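Local coordinates for glycosyl hydrolases family 31 family protein (Aspergillus niger, PDB 6DRU) that releases alpha-xylose from the non-reducing terminal glucose of xyloglucan oligosaccharides, as a family 31 glycoside hydrolase, at residues K390-D398 against D464-G472; K437-E448 against S471-S481. All blocks are in the same frame, centred on the assembly; numbering follows the deposited sequence.

Contact 1: residues K390-D398 against D464-G472; sequences KNFWIDQAD and DHVSLSRSG. With XYS (alpha-D-xylopyranose), chain N; BGC (beta-D-glucopyranose), chain F.
F392 and W393 pair with S467 and L468 as neighbouring parallel strands of the TIM barrel. L468 N donates to F392 O (2.9 Å). The return bonds, from F392 N to V466 O and from I394 N to L468 O, are both weak. One rung further back, a side chain takes over: N391 OD1 accepts V466 N at 2.9 Å in the carbonyl plane, with a nearly straight N-H (168°). N391 ND2 is satisfied by M320 O, on the next strand. S467 OG pairs with S481.

With CG trans to the backbone N (chi1 -174°), the W393 indole runs alongside L468, and L468 CD2 sits over its five-membered ring. K390 CB covers a face of H465 in the same manner.

Past the strand ends, R470 carries the polar network. Its NH2 donates to the syn side of D398 OD1 at 2.7 Å, close to the guanidinium plane. NE gives its proton to a water. R470 NH1 donates to O2 of the bound xylose at 3.2 Å. D395 OD2 also stands 3.4 Å from R470 NH1, but well out of the guanidinium plane, where only charge acts. The other oxygen of D398, OD2, takes a proton from a second water, which accepts from S471 OG. S469 OG donates to S471 O.

D395 is an active-site residue, and its OD1 lies 3.0 Å from xylose C1; D487, the proton donor, also bonds the xylose. D398 and the water on NE probably help to set the guanidinium that bonds O2. The anomeric carbon is set beside D395, consistent with nucleophilic attack there.

Contact 2: residues K437-E448 against S471-S481; sequences KLYPWAHQQAIE and SGYIGSQRFCS
F479 turns its ring edge to the face of W441. The phenyl centroid is 5.0 Å from that of the five-membered ring, and the planes are 69° apart. E448 CB and CG pack at F479 CD1, and Q444 CB meets F479 obliquely, 3.7 Å from F479 CD2. R478 meets the indole from its rim: W441 CZ2 points at a face of the guanidinium, 3.4 Å from R478 CZ, with the two planes nearly perpendicular.

Polar side chains of the helix grip the loop backbone and its serines. E448 OE1 receives C480 N at 2.8 Å from above the carboxylate plane. Extended beyond CG (chi2 -180°), Q444 reaches between two serines. Its NE2 donates to S481 OG at 2.8 Å, in the amide plane, and its OE1 lies 2.9 Å from S476 OG. At the other end, K437 CB sits over the Y473 ring, and one water joins K437 O to G472 O.

A second shell sets these groups. Y473 to S476 form a type II turn, in which Y473 N donates to S476 OG at 2.7 Å. R478 N and NE reach G475 O from opposite faces of its plane. R452 forms a salt bridge with E448, and C480 is tied to C463 by a disulfide.

Helix 439-455 has this loop on one flank. H443 and I447 pack on strand 391-394, while Q445 and A446 touch R373 of helix 370-385. Elsewhere on the loop, Y473 and I474 touch strand 176-183.

In the fold
From the N terminus, strand 391-394 comes first, then helix 439-455, strand 467-469 and the loop that leads to strand 481-484. Contact 1 closes the long excursion between the two parallel strands, a beta-alpha-beta crossover of the TIM barrel. Contact 2 closes a shorter one, folding the loop after the second strand back onto the crossover helix. Segment 437-448 lies between the segments of contact 1, while 471-481 runs on past 464-472, so the two cross; they share S471 and G472. They also touch: S467 N probably bonds to C480 O, and I394 packs on H443. Together they tie barrel strands, the outer helix and the following loop into one unit.

Contact 1: residues K390-D398 against D464-G472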
loop_
_atom_site.group_PDB
_atom_site.type_symbol
_atom_site.label_atom_id
_atom_site.label_comp_id
_atom_site.label_asym_id
_atom_site.label_seq_id
_atom_site.Cartn_x
_atom_site.Cartn_y
_atom_site.Cartn_z
ATOM N N LYS A 390 36.445 -13.618 -25.722
ATOM C CA LYS A 390 35.776 -14.655 -24.948
ATOM C C LYS A 390 35.725 -14.348 -23.459
ATOM O O LYS A 390 35.352 -15.219 -22.668
ATOM C CB LYS A 390 36.461 -16.000 -25.188
ATOM C CG LYS A 390 36.731 -16.285 -26.656
ATOM C CD LYS A 390 37.348 -17.656 -26.860
ATOM C CE LYS A 390 36.949 -18.236 -28.206
ATOM N NZ LYS A 390 37.024 -19.724 -28.218
ATOM N N ASN A 391 36.079 -13.132 -23.058
ATOM C CA ASN A 391 35.917 -12.674 -21.687
ATOM C C ASN A 391 35.055 -11.421 -21.705
ATOM O O ASN A 391 35.148 -10.613 -22.634
ATOM C CB ASN A 391 37.274 -12.395 -21.037
ATOM C CG ASN A 391 38.196 -13.600 -21.082
ATOM O OD1 ASN A 391 38.149 -14.467 -20.208
ATOM N ND2 ASN A 391 39.036 -13.665 -22.110
ATOM N N PHE A 392 34.205 -11.261 -20.694
ATOM C CA PHE A 392 33.159 -10.250 -20.750
ATOM C C PHE A 392 33.166 -9.375 -19.506
ATOM O O PHE A 392 33.339 -9.861 -18.386
ATOM C CB PHE A 392 31.794 -10.905 -20.936
ATOM C CG PHE A 392 31.645 -11.590 -22.260
ATOM C CD1 PHE A 392 31.388 -10.856 -23.403
ATOM C CD2 PHE A 392 31.795 -12.963 -22.368
ATOM C CE1 PHE A 392 31.261 -11.478 -24.628
ATOM C CE2 PHE A 392 31.670 -13.593 -23.594
ATOM C CZ PHE A 392 31.402 -12.848 -24.726
ATOM N N TRP A 393 32.968 -8.079 -19.722
ATOM C CA TRP A 393 32.957 -7.068 -18.671
ATOM C C TRP A 393 31.510 -6.631 -18.470
ATOM O O TRP A 393 30.992 -5.802 -19.224
ATOM C CB TRP A 393 33.859 -5.897 -19.054
ATOM C CG TRP A 393 34.040 -4.872 -17.983
ATOM C CD1 TRP A 393 33.568 -4.927 -16.706
ATOM C CD2 TRP A 393 34.751 -3.634 -18.096
ATOM N NE1 TRP A 393 33.939 -3.800 -16.019
ATOM C CE2 TRP A 393 34.667 -2.990 -16.848
ATOM C CE3 TRP A 393 35.450 -3.008 -19.133
ATOM C CZ2 TRP A 393 35.255 -1.750 -16.606
ATOM C CZ3 TRP A 393 36.035 -1.778 -18.891
ATOM C CH2 TRP A 393 35.933 -1.161 -17.637
ATOM N N ILE A 394 30.856 -7.201 -17.460
ATOM C CA ILE A 394 29.441 -6.933 -17.199
ATOM C C ILE A 394 29.370 -5.787 -16.195
ATOM O O ILE A 394 29.313 -5.984 -14.980
ATOM C CB ILE A 394 28.699 -8.178 -16.733
ATOM C CG1 ILE A 394 29.600 -9.038 -15.842
ATOM C CG2 ILE A 394 28.222 -8.935 -17.941
ATOM C CD1 ILE A 394 28.916 -10.266 -15.275
ATOM N N ASP A 395 29.354 -4.573 -16.723
ATOM C CA ASP A 395 29.448 -3.354 -15.943
ATOM C C ASP A 395 28.060 -2.771 -15.702
ATOM O O ASP A 395 27.130 -3.000 -16.479
ATOM C CB ASP A 395 30.337 -2.347 -16.677
ATOM C CG ASP A 395 30.549 -1.069 -15.901
ATOM O OD1 ASP A 395 30.523 0.007 -16.535
ATOM O OD2 ASP A 395 30.716 -1.135 -14.665
ATOM N N GLN A 396 27.929 -2.032 -14.599
ATOM C CA GLN A 396 26.745 -1.213 -14.326
ATOM C C GLN A 396 25.476 -2.053 -14.214
ATOM O O GLN A 396 24.401 -1.646 -14.660
ATOM C CB GLN A 396 26.581 -0.123 -15.385
ATOM C CG GLN A 396 27.580 0.997 -15.240
ATOM C CD GLN A 396 26.979 2.220 -14.591
ATOM O OE1 GLN A 396 25.930 2.701 -15.011
ATOM N NE2 GLN A 396 27.639 2.730 -13.558
ATOM N N ALA A 397 25.594 -3.231 -13.607
ATOM C CA ALA A 397 24.470 -4.144 -13.437
ATOM C C ALA A 397 24.099 -4.307 -11.965
ATOM O O ALA A 397 23.840 -5.415 -11.491
ATOM C CB ALA A 397 24.778 -5.500 -14.062
ATOM N N ASP A 398 24.059 -3.193 -11.228
ATOM C CA ASP A 398 23.729 -3.257 -9.809
ATOM C C ASP A 398 22.275 -3.649 -9.583
ATOM O O ASP A 398 21.960 -4.307 -8.583
ATOM C CB ASP A 398 24.031 -1.916 -9.138
ATOM C CG ASP A 398 25.515 -1.581 -9.138
ATOM O OD1 ASP A 398 26.031 -1.138 -10.188
ATOM O OD2 ASP A 398 26.167 -1.760 -8.086
ATOM N N ASP A 464 37.888 -21.583 -18.277
ATOM C CA ASP A 464 38.653 -21.179 -19.449
ATOM C C ASP A 464 38.640 -19.673 -19.645
ATOM O O ASP A 464 39.591 -19.115 -20.204
ATOM C CB ASP A 464 38.102 -21.854 -20.708
ATOM C CG ASP A 464 38.561 -23.291 -20.851
ATOM O OD1 ASP A 464 39.274 -23.784 -19.951
ATOM O OD2 ASP A 464 38.203 -23.928 -21.864
ATOM N N HIS A 465 37.582 -19.005 -19.191
ATOM C CA HIS A 465 37.426 -17.569 -19.349
ATOM C C HIS A 465 36.809 -17.002 -18.078
ATOM O O HIS A 465 36.281 -17.735 -17.237
ATOM C CB HIS A 465 36.568 -17.245 -20.576
ATOM C CG HIS A 465 36.935 -18.042 -21.789
ATOM N ND1 HIS A 465 38.003 -17.719 -22.598
ATOM C CD2 HIS A 465 36.387 -19.162 -22.317
ATOM C CE1 HIS A 465 38.092 -18.600 -23.580
ATOM N NE2 HIS A 465 37.122 -19.485 -23.432
ATOM N N VAL A 466 36.879 -15.678 -17.939
ATOM C CA VAL A 466 36.378 -14.984 -16.762
ATOM C C VAL A 466 35.441 -13.865 -17.193
ATOM O O VAL A 466 35.363 -13.497 -18.365
ATOM C CB VAL A 466 37.511 -14.413 -15.884
ATOM C CG1 VAL A 466 38.517 -15.490 -15.536
ATOM C CG2 VAL A 466 38.188 -13.253 -16.596
ATOM N N SER A 467 34.720 -13.328 -16.211
ATOM C CA SER A 467 33.903 -12.140 -16.388
ATOM C C SER A 467 34.260 -11.135 -15.302
ATOM O O SER A 467 34.666 -11.508 -14.198
ATOM C CB SER A 467 32.403 -12.459 -16.338
ATOM O OG SER A 467 31.988 -12.771 -15.020
ATOM N N LEU A 468 34.119 -9.854 -15.628
ATOM C CA LEU A 468 34.434 -8.766 -14.709
ATOM C C LEU A 468 33.126 -8.097 -14.308
ATOM O O LEU A 468 32.474 -7.449 -15.134
ATOM C CB LEU A 468 35.400 -7.773 -15.354
ATOM C CG LEU A 468 35.843 -6.559 -14.537
ATOM C CD1 LEU A 468 36.520 -6.984 -13.244
ATOM C CD2 LEU A 468 36.775 -5.688 -15.360
ATOM N N SER A 469 32.744 -8.257 -13.044
ATOM C CA SER A 469 31.484 -7.746 -12.527
ATOM C C SER A 469 31.739 -6.722 -11.430
ATOM O O SER A 469 32.739 -6.794 -10.709
ATOM C CB SER A 469 30.611 -8.886 -11.985
ATOM O OG SER A 469 29.532 -8.386 -11.215
ATOM N N ARG A 470 30.817 -5.769 -11.306
ATOM C CA ARG A 470 30.894 -4.726 -10.290
ATOM C C ARG A 470 29.953 -4.971 -9.120
ATOM O O ARG A 470 29.906 -4.155 -8.196
ATOM C CB ARG A 470 30.589 -3.361 -10.913
ATOM C CG ARG A 470 31.307 -2.195 -10.254
ATOM C CD ARG A 470 30.966 -0.892 -10.951
ATOM N NE ARG A 470 29.552 -0.561 -10.833
ATOM C CZ ARG A 470 28.954 0.407 -11.520
ATOM N NH1 ARG A 470 29.652 1.137 -12.381
ATOM N NH2 ARG A 470 27.661 0.641 -11.349
ATOM N N SER A 471 29.199 -6.068 -9.139
ATOM C CA SER A 471 28.239 -6.355 -8.085
ATOM C C SER A 471 28.034 -7.862 -8.001
ATOM O O SER A 471 28.555 -8.629 -8.814
ATOM C CB SER A 471 26.915 -5.625 -8.330
ATOM O OG SER A 471 26.077 -5.680 -7.189
ATOM N N GLY A 472 27.263 -8.273 -7.005
ATOM C CA GLY A 472 27.019 -9.684 -6.786
ATOM C C GLY A 472 26.184 -9.868 -5.545
ATOM O O GLY A 472 25.524 -8.933 -5.088
HETATM C C1 XYS N . 31.489 2.575 -15.291
HETATM C C2 XYS N . 32.564 1.606 -14.853
HETATM C C3 XYS N . 33.885 2.032 -15.452
HETATM C C4 XYS N . 33.739 2.186 -16.950
HETATM C C5 XYS N . 32.560 3.086 -17.249
HETATM O O1 XYS N . 31.829 3.873 -14.863
HETATM O O2 XYS N . 32.653 1.600 -13.448
HETATM O O3 XYS N . 34.868 1.063 -15.171
HETATM O O4 XYS N . 34.911 2.759 -17.478
HETATM O O5 XYS N . 31.382 2.543 -16.695
HETATM C C2 BGC F . 28.561 9.264 -13.860
HETATM C C3 BGC F . 27.849 8.021 -13.450
HETATM C C4 BGC F . 27.992 6.954 -14.552
HETATM C C5 BGC F . 29.438 6.786 -14.928
HETATM C C6 BGC F . 29.552 5.826 -16.105
HETATM C C1 BGC F . 29.990 8.900 -14.168
HETATM O O2 BGC F . 28.518 10.244 -12.799
HETATM O O3 BGC F . 26.514 8.311 -13.242
HETATM O O4 BGC F . 27.493 5.720 -14.087
HETATM O O5 BGC F . 29.994 8.031 -15.302
HETATM O O6 BGC F . 30.815 5.976 -16.718
HETATM O O HOH W 1 28.725 -1.492 -8.265
HETATM O O HOH W 2 26.235 -3.460 -6.018
#

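Contact 2: residues K437-E448 against S471-S481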
loop_
_atom_site.group_PDB
_atom_site.type_symbol
_atom_site.label_atom_id
_atom_site.label_comp_id
_atom_site.label_asym_id
_atom_site.label_seq_id
_atom_site.Cartn_x
_atom_site.Cartn_y
_atom_site.Cartn_z
ATOM N N LYS A 437 18.030 -8.016 -4.877
ATOM C CA LYS A 437 19.417 -8.398 -4.636
ATOM C C LYS A 437 19.881 -9.523 -5.551
ATOM O O LYS A 437 21.087 -9.788 -5.617
ATOM C CB LYS A 437 19.607 -8.805 -3.174
ATOM C CG LYS A 437 19.047 -7.806 -2.175
ATOM C CD LYS A 437 19.792 -6.483 -2.237
ATOM C CE LYS A 437 21.093 -6.542 -1.456
ATOM N NZ LYS A 437 22.235 -5.972 -2.221
ATOM N N LEU A 438 18.959 -10.189 -6.249
ATOM C CA LEU A 438 19.306 -11.271 -7.160
ATOM C C LEU A 438 19.843 -10.772 -8.495
ATOM O O LEU A 438 20.565 -11.514 -9.169
ATOM C CB LEU A 438 18.078 -12.162 -7.389
ATOM C CG LEU A 438 18.065 -13.182 -8.533
ATOM C CD1 LEU A 438 19.084 -14.283 -8.297
ATOM C CD2 LEU A 438 16.674 -13.766 -8.716
ATOM N N TYR A 439 19.531 -9.528 -8.875
ATOM C CA TYR A 439 19.806 -9.073 -10.238
ATOM C C TYR A 439 21.271 -9.206 -10.644
ATOM O O TYR A 439 21.539 -9.833 -11.684
ATOM C CB TYR A 439 19.307 -7.634 -10.417
ATOM C CG TYR A 439 19.352 -7.164 -11.852
ATOM C CD1 TYR A 439 20.485 -6.549 -12.371
ATOM C CD2 TYR A 439 18.261 -7.342 -12.692
ATOM C CE1 TYR A 439 20.527 -6.123 -13.685
ATOM C CE2 TYR A 439 18.294 -6.918 -14.005
ATOM C CZ TYR A 439 19.429 -6.310 -14.497
ATOM O OH TYR A 439 19.462 -5.888 -15.807
ATOM N N PRO A 440 22.253 -8.658 -9.914
ATOM C CA PRO A 440 23.645 -8.837 -10.358
ATOM C C PRO A 440 24.121 -10.273 -10.248
ATOM O O PRO A 440 24.960 -10.702 -11.049
ATOM C CB PRO A 440 24.431 -7.906 -9.427
ATOM C CG PRO A 440 23.613 -7.853 -8.191
ATOM C CD PRO A 440 22.182 -7.902 -8.649
ATOM N N TRP A 441 23.609 -11.026 -9.273
ATOM C CA TRP A 441 23.951 -12.438 -9.157
ATOM C C TRP A 441 23.478 -13.215 -10.380
ATOM O O TRP A 441 24.214 -14.048 -10.921
ATOM C CB TRP A 441 23.333 -13.002 -7.876
ATOM C CG TRP A 441 23.795 -14.370 -7.479
ATOM C CD1 TRP A 441 24.770 -14.673 -6.575
ATOM C CD2 TRP A 441 23.279 -15.621 -7.948
ATOM N NE1 TRP A 441 24.900 -16.036 -6.457
ATOM C CE2 TRP A 441 23.998 -16.641 -7.291
ATOM C CE3 TRP A 441 22.285 -15.980 -8.864
ATOM C CZ2 TRP A 441 23.753 -17.993 -7.521
ATOM C CZ3 TRP A 441 22.044 -17.323 -9.091
ATOM C CH2 TRP A 441 22.775 -18.313 -8.423
ATOM N N ALA A 442 22.253 -12.945 -10.836
ATOM C CA ALA A 442 21.742 -13.599 -12.034
ATOM C C ALA A 442 22.410 -13.084 -13.300
ATOM O O ALA A 442 22.423 -13.796 -14.310
ATOM C CB ALA A 442 20.228 -13.415 -12.131
ATOM N N HIS A 443 22.955 -11.866 -13.272
ATOM C CA HIS A 443 23.700 -11.367 -14.423
ATOM C C HIS A 443 25.025 -12.104 -14.577
ATOM O O HIS A 443 25.410 -12.473 -15.693
ATOM C CB HIS A 443 23.924 -9.860 -14.292
ATOM C CG HIS A 443 24.331 -9.195 -15.569
ATOM N ND1 HIS A 443 23.705 -9.445 -16.771
ATOM C CD2 HIS A 443 25.295 -8.281 -15.832
ATOM C CE1 HIS A 443 24.268 -8.718 -17.719
ATOM N NE2 HIS A 443 25.232 -8.000 -17.175
ATOM N N GLN A 444 25.742 -12.321 -13.468
ATOM C CA GLN A 444 26.911 -13.194 -13.506
ATOM C C GLN A 444 26.529 -14.583 -13.996
ATOM O O GLN A 444 27.247 -15.188 -14.802
ATOM C CB GLN A 444 27.550 -13.289 -12.119
ATOM C CG GLN A 444 28.024 -11.974 -11.534
ATOM C CD GLN A 444 28.649 -12.151 -10.164
ATOM O OE1 GLN A 444 27.950 -12.253 -9.156
ATOM N NE2 GLN A 444 29.974 -12.197 -10.120
ATOM N N GLN A 445 25.397 -15.101 -13.514
ATOM C CA GLN A 445 24.937 -16.429 -13.903
ATOM C C GLN A 445 24.697 -16.529 -15.404
ATOM O O GLN A 445 24.904 -17.596 -15.993
ATOM C CB GLN A 445 23.663 -16.774 -13.127
ATOM C CG GLN A 445 23.019 -18.097 -13.505
ATOM C CD GLN A 445 21.640 -18.269 -12.895
ATOM O OE1 GLN A 445 20.934 -17.293 -12.639
ATOM N NE2 GLN A 445 21.248 -19.516 -12.661
ATOM N N ALA A 446 24.268 -15.436 -16.039
ATOM C CA ALA A 446 24.006 -15.471 -17.474
ATOM C C ALA A 446 25.260 -15.829 -18.267
ATOM O O ALA A 446 25.200 -16.645 -19.195
ATOM C CB ALA A 446 23.442 -14.128 -17.936
ATOM N N ILE A 447 26.405 -15.243 -17.912
ATOM C CA ILE A 447 27.638 -15.556 -18.631
ATOM C C ILE A 447 28.231 -16.868 -18.142
ATOM O O ILE A 447 28.842 -17.606 -18.925
ATOM C CB ILE A 447 28.652 -14.405 -18.518
ATOM C CG1 ILE A 447 28.097 -13.142 -19.162
ATOM C CG2 ILE A 447 29.964 -14.766 -19.177
ATOM C CD1 ILE A 447 27.524 -12.201 -18.170
ATOM N N GLU A 448 28.060 -17.188 -16.857
ATOM C CA GLU A 448 28.524 -18.478 -16.362
ATOM C C GLU A 448 27.855 -19.615 -17.122
ATOM O O GLU A 448 28.515 -20.581 -17.523
ATOM C CB GLU A 448 28.250 -18.597 -14.864
ATOM C CG GLU A 448 28.649 -19.937 -14.263
ATOM C CD GLU A 448 30.153 -20.093 -14.115
ATOM O OE1 GLU A 448 30.877 -19.084 -14.254
ATOM O OE2 GLU A 448 30.612 -21.228 -13.863
ATOM N N SER A 471 29.199 -6.068 -9.139
ATOM C CA SER A 471 28.239 -6.355 -8.085
ATOM C C SER A 471 28.034 -7.862 -8.001
ATOM O O SER A 471 28.555 -8.629 -8.814
ATOM C CB SER A 471 26.915 -5.625 -8.330
ATOM O OG SER A 471 26.077 -5.680 -7.189
ATOM N N GLY A 472 27.263 -8.273 -7.005
ATOM C CA GLY A 472 27.019 -9.684 -6.786
ATOM C C GLY A 472 26.184 -9.868 -5.545
ATOM O O GLY A 472 25.524 -8.933 -5.088
ATOM N N TYR A 473 26.219 -11.075 -4.989
ATOM C CA TYR A 473 25.447 -11.337 -3.783
ATOM C C TYR A 473 25.979 -12.607 -3.119
ATOM O O TYR A 473 27.142 -12.977 -3.311
ATOM C CB TYR A 473 23.947 -11.424 -4.114
ATOM C CG TYR A 473 23.054 -11.135 -2.931
ATOM C CD1 TYR A 473 23.217 -9.975 -2.185
ATOM C CD2 TYR A 473 22.052 -12.021 -2.557
ATOM C CE1 TYR A 473 22.409 -9.704 -1.099
ATOM C CE2 TYR A 473 21.235 -11.756 -1.472
ATOM C CZ TYR A 473 21.419 -10.596 -0.747
ATOM O OH TYR A 473 20.611 -10.324 0.334
ATOM N N ILE A 474 25.121 -13.258 -2.330
ATOM C CA ILE A 474 25.519 -14.445 -1.585
ATOM C C ILE A 474 25.965 -15.534 -2.547
ATOM O O ILE A 474 25.247 -15.887 -3.492
ATOM C CB ILE A 474 24.359 -14.920 -0.698
ATOM C CG1 ILE A 474 23.921 -13.804 0.252
ATOM C CG2 ILE A 474 24.754 -16.154 0.084
ATOM C CD1 ILE A 474 22.643 -14.104 1.001
ATOM N N GLY A 475 27.160 -16.071 -2.313
ATOM C CA GLY A 475 27.657 -17.165 -3.122
ATOM C C GLY A 475 28.121 -16.782 -4.507
ATOM O O GLY A 475 28.246 -17.655 -5.368
ATOM N N SER A 476 28.388 -15.496 -4.750
ATOM C CA SER A 476 28.862 -15.072 -6.063
ATOM C C SER A 476 30.210 -15.682 -6.418
ATOM O O SER A 476 30.582 -15.688 -7.598
ATOM C CB SER A 476 28.953 -13.544 -6.126
ATOM O OG SER A 476 27.679 -12.955 -6.323
ATOM N N GLN A 477 30.948 -16.202 -5.433
ATOM C CA GLN A 477 32.251 -16.794 -5.708
ATOM C C GLN A 477 32.151 -18.075 -6.523
ATOM O O GLN A 477 33.182 -18.570 -6.991
ATOM C CB GLN A 477 32.998 -17.071 -4.401
ATOM C CG GLN A 477 32.405 -18.180 -3.548
ATOM C CD GLN A 477 31.314 -17.686 -2.620
ATOM O OE1 GLN A 477 30.936 -16.516 -2.651
ATOM N NE2 GLN A 477 30.806 -18.581 -1.780
ATOM N N ARG A 478 30.948 -18.618 -6.711
ATOM C CA ARG A 478 30.784 -19.846 -7.476
ATOM C C ARG A 478 30.985 -19.644 -8.972
ATOM O O ARG A 478 31.050 -20.635 -9.707
ATOM C CB ARG A 478 29.394 -20.432 -7.227
ATOM C CG ARG A 478 28.281 -19.675 -7.933
ATOM C CD ARG A 478 26.914 -20.243 -7.594
ATOM N NE ARG A 478 26.556 -20.002 -6.200
ATOM C CZ ARG A 478 25.406 -20.373 -5.649
ATOM N NH1 ARG A 478 24.495 -21.009 -6.374
ATOM N NH2 ARG A 478 25.166 -20.110 -4.372
ATOM N N PHE A 479 31.085 -18.403 -9.439
ATOM C CA PHE A 479 31.167 -18.104 -10.860
ATOM C C PHE A 479 32.605 -17.821 -11.280
ATOM O O PHE A 479 33.435 -17.391 -10.476
ATOM C CB PHE A 479 30.296 -16.896 -11.215
ATOM C CG PHE A 479 28.857 -17.037 -10.809
ATOM C CD1 PHE A 479 28.052 -18.006 -11.383
ATOM C CD2 PHE A 479 28.303 -16.184 -9.868
ATOM C CE1 PHE A 479 26.725 -18.131 -11.016
ATOM C CE2 PHE A 479 26.977 -16.304 -9.498
ATOM C CZ PHE A 479 26.186 -17.279 -10.073
ATOM N N CYS A 480 32.889 -18.065 -12.561
ATOM C CA CYS A 480 34.123 -17.589 -13.175
ATOM C C CYS A 480 34.060 -16.072 -13.303
ATOM O O CYS A 480 34.062 -15.538 -14.417
ATOM C CB CYS A 480 34.337 -18.227 -14.552
ATOM S SG CYS A 480 34.439 -20.037 -14.586
ATOM N N SER A 481 34.004 -15.369 -12.174
ATOM C CA SER A 481 33.714 -13.944 -12.170
ATOM C C SER A 481 34.493 -13.274 -11.049
ATOM O O SER A 481 34.553 -13.792 -9.932
ATOM C CB SER A 481 32.212 -13.691 -11.996
ATOM O OG SER A 481 31.912 -12.309 -12.079
HETATM O O HOH W 3 22.965 -8.044 -4.746
HETATM O O HOH W 4 32.092 -21.940 -12.094
HETATM O O HOH W 5 31.573 -17.069 -15.698
#